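Local coordinates for protein aminoglycoside phosphotransferase (Streptomyces rimosus, PDB 6FUC) that probably catalyses ATP-dependent phosphorylation of streptomycin at a 3''-hydroxyl, conferring resistance to this aminoglycoside antibiotic, at residues A[54-59]-A[83-88]; A[58-63]-A[69-74]; A[64-69]-A[118-123]; A[111-116]-A[205-210]; A[128-133]-A[177-182]. One frame throughout, in Å; residues are numbered along the deposited sequence.

Contact 1 (A[54-59]-A[83-88])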
# COMPACT_ATOMS: atom_id res chain seq x y z
N GLU A 54 -9.87 9.18 7.69
CA GLU A 54 -9.46 10.58 7.70
C GLU A 54 -7.94 10.68 7.50
O GLU A 54 -7.46 11.59 6.81
CB GLU A 54 -9.86 11.26 8.98
CG GLU A 54 -9.83 12.76 8.89
CD GLU A 54 -10.40 13.40 10.13
OE1 GLU A 54 -11.33 12.84 10.80
OE2 GLU A 54 -9.95 14.50 10.47
N ALA A 55 -7.22 9.78 8.14
CA ALA A 55 -5.76 9.67 7.94
C ALA A 55 -5.36 9.47 6.48
O ALA A 55 -4.41 10.09 5.99
CB ALA A 55 -5.18 8.54 8.83
N GLU A 56 -6.11 8.60 5.80
CA GLU A 56 -5.90 8.39 4.38
C GLU A 56 -6.21 9.65 3.58
O GLU A 56 -5.45 10.02 2.68
CB GLU A 56 -6.72 7.18 3.90
CG GLU A 56 -6.53 6.93 2.43
CD GLU A 56 -7.09 5.59 1.95
OE1 GLU A 56 -7.30 4.69 2.80
OE2 GLU A 56 -7.22 5.46 0.71
N ARG A 57 -7.35 10.29 3.86
CA ARG A 57 -7.70 11.52 3.21
C ARG A 57 -6.55 12.50 3.25
O ARG A 57 -6.19 13.13 2.27
CB ARG A 57 -8.97 12.10 3.87
CG ARG A 57 -9.38 13.43 3.28
CD ARG A 57 -10.32 14.21 4.17
NE ARG A 57 -9.57 14.69 5.33
CZ ARG A 57 -10.08 15.35 6.30
NH1 ARG A 57 -11.41 15.42 6.39
NH2 ARG A 57 -9.28 15.79 7.28
N ASP A 58 -6.04 12.69 4.48
CA ASP A 58 -4.97 13.65 4.69
C ASP A 58 -3.70 13.32 3.90
O ASP A 58 -3.02 14.21 3.39
CB ASP A 58 -4.69 13.80 6.18
CG ASP A 58 -5.83 14.38 6.98
OD1 ASP A 58 -6.76 15.01 6.41
OD2 ASP A 58 -5.77 14.24 8.23
N ARG A 59 -3.39 12.03 3.83
CA ARG A 59 -2.23 11.57 3.05
C ARG A 59 -2.40 11.87 1.57
O ARG A 59 -1.49 12.35 0.90
CB ARG A 59 -2.01 10.11 3.32
CG ARG A 59 -1.34 9.88 4.68
CD ARG A 59 -1.56 8.47 5.19
NE ARG A 59 -0.70 8.14 6.33
CZ ARG A 59 -1.00 8.53 7.55
NH1 ARG A 59 -2.08 9.24 7.83
NH2 ARG A 59 -0.13 8.27 8.53
N ALA A 83 -17.99 6.96 7.30
CA ALA A 83 -17.43 8.02 6.45
C ALA A 83 -17.12 7.45 5.07
O ALA A 83 -16.89 6.23 4.89
CB ALA A 83 -16.17 8.66 7.05
N GLY A 84 -17.11 8.37 4.10
CA GLY A 84 -16.73 8.08 2.72
C GLY A 84 -15.74 9.06 2.23
O GLY A 84 -15.88 10.27 2.40
N LEU A 85 -14.71 8.53 1.57
CA LEU A 85 -13.64 9.30 0.97
C LEU A 85 -13.72 9.11 -0.54
O LEU A 85 -13.49 7.99 -1.03
CB LEU A 85 -12.29 8.82 1.50
CG LEU A 85 -11.06 9.35 0.86
CD1 LEU A 85 -11.02 10.86 0.88
CD2 LEU A 85 -9.79 8.75 1.47
N LEU A 86 -14.05 10.17 -1.26
CA LEU A 86 -14.21 10.10 -2.72
C LEU A 86 -12.95 10.66 -3.36
O LEU A 86 -12.50 11.75 -3.00
CB LEU A 86 -15.44 10.90 -3.17
CG LEU A 86 -16.80 10.33 -2.87
CD1 LEU A 86 -17.12 10.26 -1.40
CD2 LEU A 86 -17.87 11.12 -3.57
N THR A 87 -12.34 9.90 -4.31
CA THR A 87 -11.13 10.30 -4.96
C THR A 87 -11.23 10.11 -6.48
O THR A 87 -12.03 9.33 -6.99
CB THR A 87 -9.92 9.48 -4.42
OG1 THR A 87 -10.21 8.07 -4.52
CG2 THR A 87 -9.58 9.85 -2.95
N SER A 88 -10.36 10.84 -7.19
CA SER A 88 -10.26 10.66 -8.63
C SER A 88 -9.55 9.31 -8.94
O SER A 88 -8.59 8.92 -8.29
CB SER A 88 -9.55 11.83 -9.26
OG SER A 88 -8.25 11.98 -8.72

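Contact 2 (A[58-63]-A[69-74])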
# COMPACT_ATOMS: atom_id res chain seq x y z
N ASP A 58 -6.04 12.69 4.48
CA ASP A 58 -4.97 13.65 4.69
C ASP A 58 -3.70 13.32 3.90
O ASP A 58 -3.02 14.21 3.39
CB ASP A 58 -4.69 13.80 6.18
CG ASP A 58 -5.83 14.38 6.98
OD1 ASP A 58 -6.76 15.01 6.41
OD2 ASP A 58 -5.77 14.24 8.23
N ARG A 59 -3.39 12.03 3.83
CA ARG A 59 -2.23 11.57 3.05
C ARG A 59 -2.40 11.87 1.57
O ARG A 59 -1.49 12.35 0.90
CB ARG A 59 -2.01 10.11 3.32
CG ARG A 59 -1.34 9.88 4.68
CD ARG A 59 -1.56 8.47 5.19
NE ARG A 59 -0.70 8.14 6.33
CZ ARG A 59 -1.00 8.53 7.55
NH1 ARG A 59 -2.08 9.24 7.83
NH2 ARG A 59 -0.13 8.27 8.53
N VAL A 60 -3.59 11.58 1.03
CA VAL A 60 -3.83 11.81 -0.40
C VAL A 60 -3.73 13.31 -0.69
O VAL A 60 -3.07 13.75 -1.64
CB VAL A 60 -5.22 11.28 -0.81
CG1 VAL A 60 -5.54 11.65 -2.25
CG2 VAL A 60 -5.33 9.76 -0.60
N SER A 61 -4.44 14.12 0.16
CA SER A 61 -4.39 15.54 -0.07
C SER A 61 -3.00 16.13 0.06
O SER A 61 -2.59 16.98 -0.72
CB SER A 61 -5.37 16.19 0.87
OG SER A 61 -5.27 17.44 0.89
N TRP A 62 -2.24 15.70 1.07
CA TRP A 62 -0.88 16.18 1.21
C TRP A 62 -0.02 15.78 0.02
O TRP A 62 0.75 16.60 -0.51
CB TRP A 62 -0.27 15.72 2.53
CG TRP A 62 1.13 16.14 2.71
CD1 TRP A 62 1.58 17.37 3.12
CD2 TRP A 62 2.33 15.38 2.44
NE1 TRP A 62 2.94 17.39 3.15
CE2 TRP A 62 3.43 16.18 2.76
CE3 TRP A 62 2.55 14.07 2.01
CZ2 TRP A 62 4.74 15.70 2.65
CZ3 TRP A 62 3.86 13.62 1.88
CH2 TRP A 62 4.90 14.44 2.20
N LEU A 63 -0.14 14.53 -0.41
CA LEU A 63 0.72 14.09 -1.53
C LEU A 63 0.46 14.88 -2.77
O LEU A 63 1.38 15.08 -3.59
CB LEU A 63 0.58 12.58 -1.78
CG LEU A 63 1.67 11.98 -2.65
CD1 LEU A 63 3.01 11.94 -1.95
CD2 LEU A 63 1.29 10.61 -3.10
N PRO A 69 2.76 11.60 -8.42
CA PRO A 69 1.46 11.37 -9.02
C PRO A 69 0.60 10.41 -8.21
O PRO A 69 1.02 9.34 -7.77
CB PRO A 69 1.83 10.77 -10.39
CG PRO A 69 3.16 10.09 -10.16
CD PRO A 69 3.86 11.03 -9.23
N GLY A 70 -0.65 10.79 -8.03
CA GLY A 70 -1.59 10.07 -7.18
C GLY A 70 -2.99 10.64 -7.38
O GLY A 70 -3.23 11.50 -8.21
N PRO A 71 -3.95 10.13 -6.62
CA PRO A 71 -5.34 10.59 -6.71
C PRO A 71 -5.49 12.00 -6.16
O PRO A 71 -4.61 12.52 -5.45
CB PRO A 71 -6.09 9.59 -5.86
CG PRO A 71 -5.16 8.56 -5.43
CD PRO A 71 -3.78 9.13 -5.57
N ARG A 72 -6.64 12.59 -6.43
CA ARG A 72 -7.06 13.82 -5.75
C ARG A 72 -8.29 13.48 -4.90
O ARG A 72 -9.13 12.67 -5.28
CB ARG A 72 -7.44 14.90 -6.76
CG ARG A 72 -6.23 15.29 -7.57
CD ARG A 72 -6.58 16.22 -8.74
NE ARG A 72 -7.41 15.60 -9.78
CZ ARG A 72 -8.72 15.86 -9.97
NH1 ARG A 72 -9.34 15.28 -11.01
NH2 ARG A 72 -9.41 16.60 -9.12
N VAL A 73 -8.37 14.16 -3.74
CA VAL A 73 -9.57 14.05 -2.92
C VAL A 73 -10.69 14.89 -3.55
O VAL A 73 -10.53 16.10 -3.70
CB VAL A 73 -9.33 14.47 -1.47
CG1 VAL A 73 -10.61 14.37 -0.68
CG2 VAL A 73 -8.22 13.62 -0.84
N LEU A 74 -11.81 14.23 -3.86
CA LEU A 74 -12.95 14.93 -4.45
C LEU A 74 -13.98 15.28 -3.40
O LEU A 74 -14.69 16.27 -3.59
CB LEU A 74 -13.56 14.05 -5.56
CG LEU A 74 -12.60 13.75 -6.73
CD1 LEU A 74 -13.22 12.84 -7.73
CD2 LEU A 74 -12.12 15.03 -7.39
O HOH W 1 -2.35 12.13 -3.92

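Contact 3 (A[64-69]-A[118-123])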
# COMPACT_ATOMS: atom_id res chain seq x y z
N SER A 64 -0.77 15.37 -2.95
CA SER A 64 -1.10 16.20 -4.09
C SER A 64 -0.30 17.50 -4.11
O SER A 64 -0.33 18.19 -5.13
CB SER A 64 -2.60 16.54 -4.12
OG SER A 64 -2.99 17.57 -3.24
N THR A 65 0.35 17.87 -3.01
CA THR A 65 1.18 19.09 -2.95
C THR A 65 2.67 18.78 -3.13
O THR A 65 3.50 19.71 -3.07
CB THR A 65 0.99 19.83 -1.63
OG1 THR A 65 1.63 19.14 -0.54
CG2 THR A 65 -0.44 20.09 -1.28
N GLN A 66 3.04 17.53 -3.34
CA GLN A 66 4.41 17.04 -3.31
C GLN A 66 4.99 16.65 -4.67
O GLN A 66 6.07 16.09 -4.75
CB GLN A 66 4.58 15.90 -2.33
CG GLN A 66 4.19 16.27 -0.91
CD GLN A 66 5.11 17.35 -0.38
OE1 GLN A 66 6.33 17.13 -0.31
NE2 GLN A 66 4.56 18.48 0.02
N ASP A 67 4.23 16.90 -5.71
CA ASP A 67 4.69 16.52 -7.08
C ASP A 67 4.98 15.05 -7.25
O ASP A 67 5.97 14.67 -7.91
CB ASP A 67 5.83 17.39 -7.58
CG ASP A 67 6.01 17.32 -9.04
OD1 ASP A 67 5.05 17.12 -9.82
OD2 ASP A 67 7.14 17.55 -9.47
N ILE A 68 4.17 14.21 -6.63
CA ILE A 68 4.20 12.75 -6.78
C ILE A 68 2.85 12.36 -7.32
O ILE A 68 1.83 12.73 -6.74
CB ILE A 68 4.44 12.03 -5.45
CG1 ILE A 68 5.74 12.45 -4.77
CG2 ILE A 68 4.41 10.52 -5.64
CD1 ILE A 68 7.00 12.21 -5.55
N PRO A 69 2.76 11.60 -8.42
CA PRO A 69 1.46 11.37 -9.02
C PRO A 69 0.60 10.41 -8.21
O PRO A 69 1.02 9.34 -7.77
CB PRO A 69 1.83 10.77 -10.39
CG PRO A 69 3.16 10.09 -10.16
CD PRO A 69 3.86 11.03 -9.23
N HIS A 118 10.59 8.45 -2.49
CA HIS A 118 11.55 8.25 -1.45
C HIS A 118 12.64 9.39 -1.35
O HIS A 118 13.61 9.28 -0.57
CB HIS A 118 12.27 6.93 -1.61
CG HIS A 118 11.42 5.72 -1.35
ND1 HIS A 118 11.97 4.47 -1.28
CD2 HIS A 118 10.10 5.56 -1.09
CE1 HIS A 118 11.04 3.59 -1.02
NE2 HIS A 118 9.86 4.22 -0.92
N GLU A 119 12.55 10.37 -2.14
CA GLU A 119 13.39 11.54 -2.02
C GLU A 119 12.67 12.70 -1.41
O GLU A 119 13.34 13.70 -1.10
CB GLU A 119 14.01 11.90 -3.39
CG GLU A 119 15.15 10.92 -3.68
CD GLU A 119 15.81 11.15 -5.01
OE1 GLU A 119 15.35 11.96 -5.80
OE2 GLU A 119 16.78 10.47 -5.32
N LEU A 120 11.37 12.62 -1.13
CA LEU A 120 10.74 13.67 -0.33
C LEU A 120 11.45 13.78 1.01
O LEU A 120 11.82 12.78 1.59
CB LEU A 120 9.27 13.37 -0.10
CG LEU A 120 8.38 13.39 -1.36
CD1 LEU A 120 6.97 13.07 -0.95
CD2 LEU A 120 8.48 14.71 -2.09
N PRO A 121 11.69 14.98 1.54
CA PRO A 121 12.44 15.08 2.80
C PRO A 121 11.68 14.52 3.98
O PRO A 121 10.62 15.00 4.31
CB PRO A 121 12.68 16.60 2.94
CG PRO A 121 11.65 17.22 2.06
CD PRO A 121 11.38 16.28 0.97
N PRO A 122 12.18 13.46 4.59
CA PRO A 122 11.29 12.74 5.51
C PRO A 122 10.91 13.52 6.73
O PRO A 122 9.81 13.33 7.29
CB PRO A 122 12.05 11.45 5.83
CG PRO A 122 13.38 11.68 5.45
CD PRO A 122 13.43 12.71 4.37
N GLU A 123 11.80 14.39 7.19
CA GLU A 123 11.52 15.21 8.39
C GLU A 123 10.39 16.23 8.12
O GLU A 123 9.84 16.73 9.10
CB GLU A 123 12.77 15.91 8.89
CG GLU A 123 13.27 17.10 8.11
CD GLU A 123 13.86 16.86 6.72
OE1 GLU A 123 14.01 15.70 6.24
OE2 GLU A 123 14.26 17.91 6.14

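Contact 4 (A[111-116]-A[205-210])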
# COMPACT_ATOMS: atom_id res chain seq x y z
N ALA A 111 11.22 1.98 -10.59
CA ALA A 111 12.32 2.34 -9.75
C ALA A 111 12.43 3.84 -9.68
O ALA A 111 12.67 4.43 -8.58
CB ALA A 111 13.61 1.70 -10.25
N ASP A 112 12.31 4.50 -10.80
CA ASP A 112 12.48 5.94 -10.82
C ASP A 112 11.34 6.67 -10.06
O ASP A 112 11.59 7.64 -9.35
CB ASP A 112 12.51 6.50 -12.28
CG ASP A 112 13.67 6.04 -13.10
OD1 ASP A 112 14.69 5.56 -12.56
OD2 ASP A 112 13.60 6.20 -14.35
N ALA A 113 10.13 6.21 -10.24
CA ALA A 113 8.98 6.85 -9.59
C ALA A 113 9.02 6.65 -8.04
O ALA A 113 8.68 7.54 -7.29
CB ALA A 113 7.67 6.32 -10.14
N VAL A 114 9.41 5.45 -7.65
CA VAL A 114 9.56 5.13 -6.20
C VAL A 114 10.71 5.95 -5.63
O VAL A 114 10.60 6.49 -4.53
CB VAL A 114 9.67 3.64 -6.02
CG1 VAL A 114 9.98 3.32 -4.55
CG2 VAL A 114 8.42 2.97 -6.45
N ARG A 115 11.81 6.07 -6.36
CA ARG A 115 12.93 6.87 -5.90
C ARG A 115 12.46 8.30 -5.67
O ARG A 115 12.83 8.96 -4.65
CB ARG A 115 14.09 6.82 -6.90
CG ARG A 115 15.22 7.71 -6.45
CD ARG A 115 16.39 7.75 -7.37
NE ARG A 115 16.13 8.02 -8.77
CZ ARG A 115 15.70 9.17 -9.32
NH1 ARG A 115 15.39 10.26 -8.60
NH2 ARG A 115 15.55 9.21 -10.63
N ARG A 116 11.69 8.87 -6.58
CA ARG A 116 11.22 10.24 -6.40
C ARG A 116 10.38 10.37 -5.12
O ARG A 116 10.56 11.33 -4.35
CB ARG A 116 10.43 10.73 -7.61
CG ARG A 116 11.29 10.93 -8.83
CD ARG A 116 10.40 11.42 -10.01
NE ARG A 116 9.90 12.82 -9.75
CZ ARG A 116 8.70 13.24 -9.31
NH1 ARG A 116 7.64 12.43 -9.02
NH2 ARG A 116 8.59 14.54 -9.12
N ALA A 205 1.81 5.87 -14.04
CA ALA A 205 0.76 6.88 -14.05
C ALA A 205 0.53 7.47 -12.68
O ALA A 205 0.24 8.68 -12.57
CB ALA A 205 -0.55 6.30 -14.58
N GLY A 206 0.61 6.67 -11.64
CA GLY A 206 0.48 7.20 -10.28
C GLY A 206 0.38 6.08 -9.30
O GLY A 206 0.34 4.91 -9.67
N PHE A 207 0.34 6.46 -8.03
CA PHE A 207 0.17 5.53 -6.92
C PHE A 207 -1.25 5.67 -6.35
O PHE A 207 -1.80 6.77 -6.37
CB PHE A 207 1.17 5.86 -5.82
CG PHE A 207 2.60 5.75 -6.25
CD1 PHE A 207 3.21 4.54 -6.37
CD2 PHE A 207 3.34 6.88 -6.57
CE1 PHE A 207 4.54 4.42 -6.77
CE2 PHE A 207 4.68 6.77 -6.98
CZ PHE A 207 5.25 5.53 -7.04
N ILE A 208 -1.79 4.57 -5.83
CA ILE A 208 -3.07 4.58 -5.17
C ILE A 208 -2.96 3.92 -3.78
O ILE A 208 -1.91 3.38 -3.45
CB ILE A 208 -4.17 3.92 -6.02
CG1 ILE A 208 -3.88 2.43 -6.25
CG2 ILE A 208 -4.38 4.67 -7.32
CD1 ILE A 208 -5.09 1.64 -6.69
N ASP A 209 -4.04 3.97 -3.03
CA ASP A 209 -4.14 3.26 -1.74
C ASP A 209 -3.02 3.68 -0.78
O ASP A 209 -2.20 2.90 -0.29
CB ASP A 209 -4.30 1.76 -1.93
CG ASP A 209 -5.71 1.44 -2.53
OD1 ASP A 209 -6.62 2.29 -2.54
OD2 ASP A 209 -5.88 0.33 -3.05
N LEU A 210 -3.07 5.01 -0.50
CA LEU A 210 -2.03 5.74 0.24
C LEU A 210 -2.25 5.85 1.71
O LEU A 210 -1.61 6.65 2.39
CB LEU A 210 -1.88 7.12 -0.42
CG LEU A 210 -1.37 7.13 -1.83
CD1 LEU A 210 -1.72 8.39 -2.57
CD2 LEU A 210 0.11 6.92 -1.86

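Contact 5 (A[128-133]-A[177-182])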
# COMPACT_ATOMS: atom_id res chain seq x y z
N THR A 128 3.81 9.29 9.56
CA THR A 128 4.74 8.23 9.87
C THR A 128 4.09 6.86 9.73
O THR A 128 2.91 6.69 10.02
CB THR A 128 5.33 8.39 11.26
OG1 THR A 128 4.31 8.16 12.25
CG2 THR A 128 6.05 9.68 11.43
N ARG A 129 4.90 5.88 9.35
CA ARG A 129 4.51 4.45 9.49
C ARG A 129 5.77 3.71 9.95
O ARG A 129 6.19 2.70 9.41
CB ARG A 129 3.91 3.84 8.21
CG ARG A 129 4.78 3.87 7.00
CD ARG A 129 4.67 2.60 6.21
NE ARG A 129 5.25 1.49 7.01
CZ ARG A 129 5.18 0.20 6.70
NH1 ARG A 129 4.51 -0.28 5.66
NH2 ARG A 129 5.90 -0.64 7.42
N GLU A 130 6.39 4.25 11.00
CA GLU A 130 7.65 3.78 11.48
C GLU A 130 7.47 2.46 12.24
O GLU A 130 6.35 2.06 12.59
CB GLU A 130 8.39 4.85 12.29
CG GLU A 130 8.92 5.98 11.44
CD GLU A 130 9.17 7.24 12.15
OE1 GLU A 130 8.55 7.47 13.27
OE2 GLU A 130 9.95 8.08 11.64
N LEU A 131 8.61 1.80 12.48
CA LEU A 131 8.52 0.43 12.93
C LEU A 131 7.85 0.32 14.28
O LEU A 131 7.17 -0.67 14.56
CB LEU A 131 9.94 -0.15 12.94
CG LEU A 131 10.04 -1.58 13.39
CD1 LEU A 131 9.13 -2.50 12.63
CD2 LEU A 131 11.47 -2.00 13.25
N GLY A 132 8.07 1.27 15.19
CA GLY A 132 7.41 1.13 16.49
C GLY A 132 5.91 1.10 16.38
O GLY A 132 5.23 0.31 17.07
N GLU A 133 5.33 1.94 15.52
CA GLU A 133 3.90 1.90 15.25
C GLU A 133 3.46 0.60 14.59
O GLU A 133 2.44 0.02 14.95
CB GLU A 133 3.48 3.05 14.34
CG GLU A 133 2.01 2.99 13.88
CD GLU A 133 1.59 4.18 13.07
OE1 GLU A 133 2.35 5.16 12.93
OE2 GLU A 133 0.38 4.15 12.69
N ALA A 177 17.38 0.89 14.34
CA ALA A 177 18.60 1.60 14.04
C ALA A 177 18.77 1.77 12.54
O ALA A 177 19.20 2.85 12.07
CB ALA A 177 19.77 0.88 14.66
N GLN A 178 18.44 0.72 11.78
CA GLN A 178 18.54 0.84 10.29
C GLN A 178 17.55 1.87 9.76
O GLN A 178 17.85 2.62 8.85
CB GLN A 178 18.35 -0.53 9.66
CG GLN A 178 19.51 -1.46 9.97
CD GLN A 178 19.24 -2.86 9.52
OE1 GLN A 178 18.18 -3.41 9.79
NE2 GLN A 178 20.20 -3.47 8.91
N GLU A 179 16.33 1.85 10.30
CA GLU A 179 15.30 2.81 9.91
C GLU A 179 15.79 4.23 10.22
O GLU A 179 15.64 5.10 9.37
CB GLU A 179 14.02 2.53 10.72
CG GLU A 179 12.93 3.59 10.52
CD GLU A 179 11.77 3.33 11.49
OE1 GLU A 179 11.89 3.65 12.68
OE2 GLU A 179 10.77 2.81 11.06
N ALA A 180 16.35 4.47 11.39
CA ALA A 180 16.81 5.82 11.72
C ALA A 180 17.88 6.29 10.73
O ALA A 180 17.88 7.46 10.35
CB ALA A 180 17.36 5.87 13.14
N ALA A 181 18.77 5.38 10.34
CA ALA A 181 19.82 5.71 9.43
C ALA A 181 19.37 5.93 8.01
O ALA A 181 19.99 6.73 7.30
CB ALA A 181 20.85 4.60 9.47
N GLN A 182 18.31 5.29 7.59
CA GLN A 182 17.88 5.37 6.20
C GLN A 182 16.32 5.38 6.36
O GLN A 182 15.67 4.36 6.46
CB GLN A 182 18.28 4.14 5.38
CG GLN A 182 19.80 3.85 5.22
CD GLN A 182 20.24 2.41 4.83
OE1 GLN A 182 19.51 1.59 4.51
NE2 GLN A 182 21.54 2.18 4.93

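Contact 1 (A[54-59]-A[83-88])
L85, midway along segment 83-88 of strand 82-88, is the residue on which E56 and R57 of helix 50-63 rest. Before it, G84 is joined through its backbone to R77 of the neighbouring strand 73-79. At L85 the isobutyl group points toward the helix and its two methyls divide the work. CD1 meets the first carbons of the R57 side chain, 3.8 Å from R57 CB, while CD2 comes 3.7 Å from R57 N and 3.9 Å from E56 CG. The strand then runs on through L86, T87 and S88, which do not touch segment 54-59. Beyond their aliphatic stems both helix residues go to polar partners. E56, extended with CG anti to its nitrogen (chi1 179°), sends OE1 into a salt bridge with K43, in keeping with the lysine-glutamate pair of protein-kinase-like folds. R57 bends at chi3 (70°) and grips D58 side-on: R57 NE lies 3.0 Å from D58 OD1, and R57 NH2 lies 2.8 Å from D58 OD1. E54 CG sits above one face of the guanidinium, toward its rim, and R57 also makes a cation-pi contact with W76. The chemistry thus implies an apolar contact of methyls and methylenes, joined by the backbone nitrogen of R57, with the charged ends of E56 and R57 paired beyond L85.

Contact 2 (A[58-63]-A[69-74])
A chi1 of 174° carries CG1 of V60 away from its own backbone nitrogen and out over segment 69-74, while V73, whose chi1 is 179°, leaves CG2 beside its backbone nitrogen to receive it. The two methyls meet at 3.6 Å, V60 CG1 to V73 CG2, the closest apolar approach between the segments. They join helix 50-63 to the start of strand 73-79 in the N-terminal lobe of a protein-kinase-like fold, where the chain leaves the helix, runs through a short loop and enters the sheet. The same V60 methyl also leans on the loop. V60 CG1 lies 3.4 Å from P71 O, close for a carbon and a carbonyl oxygen, and 4.2 Å from P71 CB. S61 borders the valine pair at the partly exposed side, its backbone N 3.9 Å from V73 CG2. On their other sides V73 also touches L85 of strand 82-88, and P71 touches T87 and L210. The polar link between the segments is a water. This one ordered molecule spans the gap between backbone carbonyls of helix and loop, giving both of its hydrogens: one to V60 O at 2.9 Å and the other to P71 O at 2.8 Å.

Contact 3 (A[64-69]-A[118-123])
L120 reaches into the bend formed by Q66 and I68, bringing together two loops of the protein-kinase-like fold: the one that follows helix 50-63 in the N-terminal lobe and the one that follows helix 100-117 in the C-terminal lobe. In related kinases the loop after the corresponding helix likewise packs against the C-terminal lobe. Apolar touches make up most of the contact. L120 CD1 sits 4.0 Å from Q66 CB and 4.1 Å from I68 CG1, with I68 and L120 sliding past one another in opposite directions. W62 and L63 of the preceding helix close in on the same methyl, and V185 also touches L120, so the leucine is covered from both lobes. A second kind of contact is that of methyl against polar oxygen: L120 CD2 lies 3.7 Å from the amide oxygen OE1 of Q66 and 3.8 Å from the backbone O of the same residue. Hydrogen bonds act within the first loop and around it. In its modelled conformer, one of two, R116 NH2 donates to D67 O and ties loop 64-69 to helix 100-117. Q66 is folded back on itself, chi1 and chi2 both near -60°, which turns its amide toward the preceding residue. There NE2 donates to T65 OG1 at 3.1 Å, nearly straight at 167° and close to the amide plane, while T65 OG1 is itself bonded to W62 O.

Contact 4 (A[111-116]-A[205-210])
F207, whose backbone is hydrogen-bonded to P69 of the N-terminal lobe, presents its phenyl ring to A113 and V114 of helix 100-117. The ring is met at its far end. Its CZ lies 4.0 Å from A113 CB, 4.0 Å from A113 O and 4.1 Å from V114 CG2, so one ring carbon bears on a methyl, a carbonyl oxygen and a branched side chain together. A113 O and V114 CG2 both approach the edge of the ring, near its plane, and the valine side chain stands at about a right angle to that of F207. With chi1 at -61°, F207 CG lies beside its own backbone nitrogen, and the ring is directed out from the strand toward the helix. A113 and V114 lie in a regular helical turn, closed by the bond from R115 N to A111 O at 2.9 Å. V114 is backed by Y251 of helix 243-251. Just before F207, A205 and G206 both face I196 in a classic beta bulge. After it, D209 and L210 probably begin the counterpart of the DFG motif of protein kinases, which by analogy would lie near the nucleotide site; I208 O, just ahead of them, accepts from H187 NE2. The chemistry implies a buried, mostly apolar packing in which the edge of one ring joins strand 204-207 to helix 100-117, with no polar bond between the two segments.

Contact 5 (A[128-133]-A[177-182])
L131 N donates to the carboxylate of E179, and this hydrogen bond carries the contact between the segments. The distance from L131 N to E179 OE2 is 2.8 Å, the angle at the hydrogen is 144°, and the oxygen is met on its syn lone pair, the side of OE1. E179 gets there by an extended chain, with CG anti to the backbone nitrogen (chi1 173°). Close non-bonded approaches surround the bond: E179 OE2 lies 3.3 Å from E130 CA, 3.4 Å from E130 CB and 3.6 Å from L131 CB, so the buried oxygen has carbon atoms close around it. E130 is the N-cap position of helix 131-143, and L131 opens the first turn; a carboxylate from helix 172-181 of the C-terminal lobe thus takes an N-H at the start of another helix, where the helix end would tend to stabilise its negative charge. Charges come next. The side chains of E130 and E179 cross at about a right angle with their carboxylate planes 40° apart, and their nearest oxygens, E130 OE2 and E179 OE1, are 4.9 Å from each other. E130 has a cation of its own, OE2 forming a salt bridge with R215 NE of strand 214-216. The side chain of L131 packs against R175 and L176 on helix 172-181 and F262, Y263 and L266 on helix 257-266.

Contacts 1 and 2 both hold helix 50-63, to neighbouring strands of the N-terminal sheet; the first is buried, the second only partly, and only the second uses an ordered water. Contact 3, also partly buried, takes over where that helix ends: L63 touches both I68 and L120, linking it to contact 2. Contact 4 is buried, and the backbone bond between P69 and F207 joins it to contact 3 where the lobes meet. Contacts 1 to 4 have methyls or a ring edge at their interfaces. Contact 5, buried among C-terminal helices about 25 Å from contact 1 between centres, alone has a direct hydrogen bond between its segments.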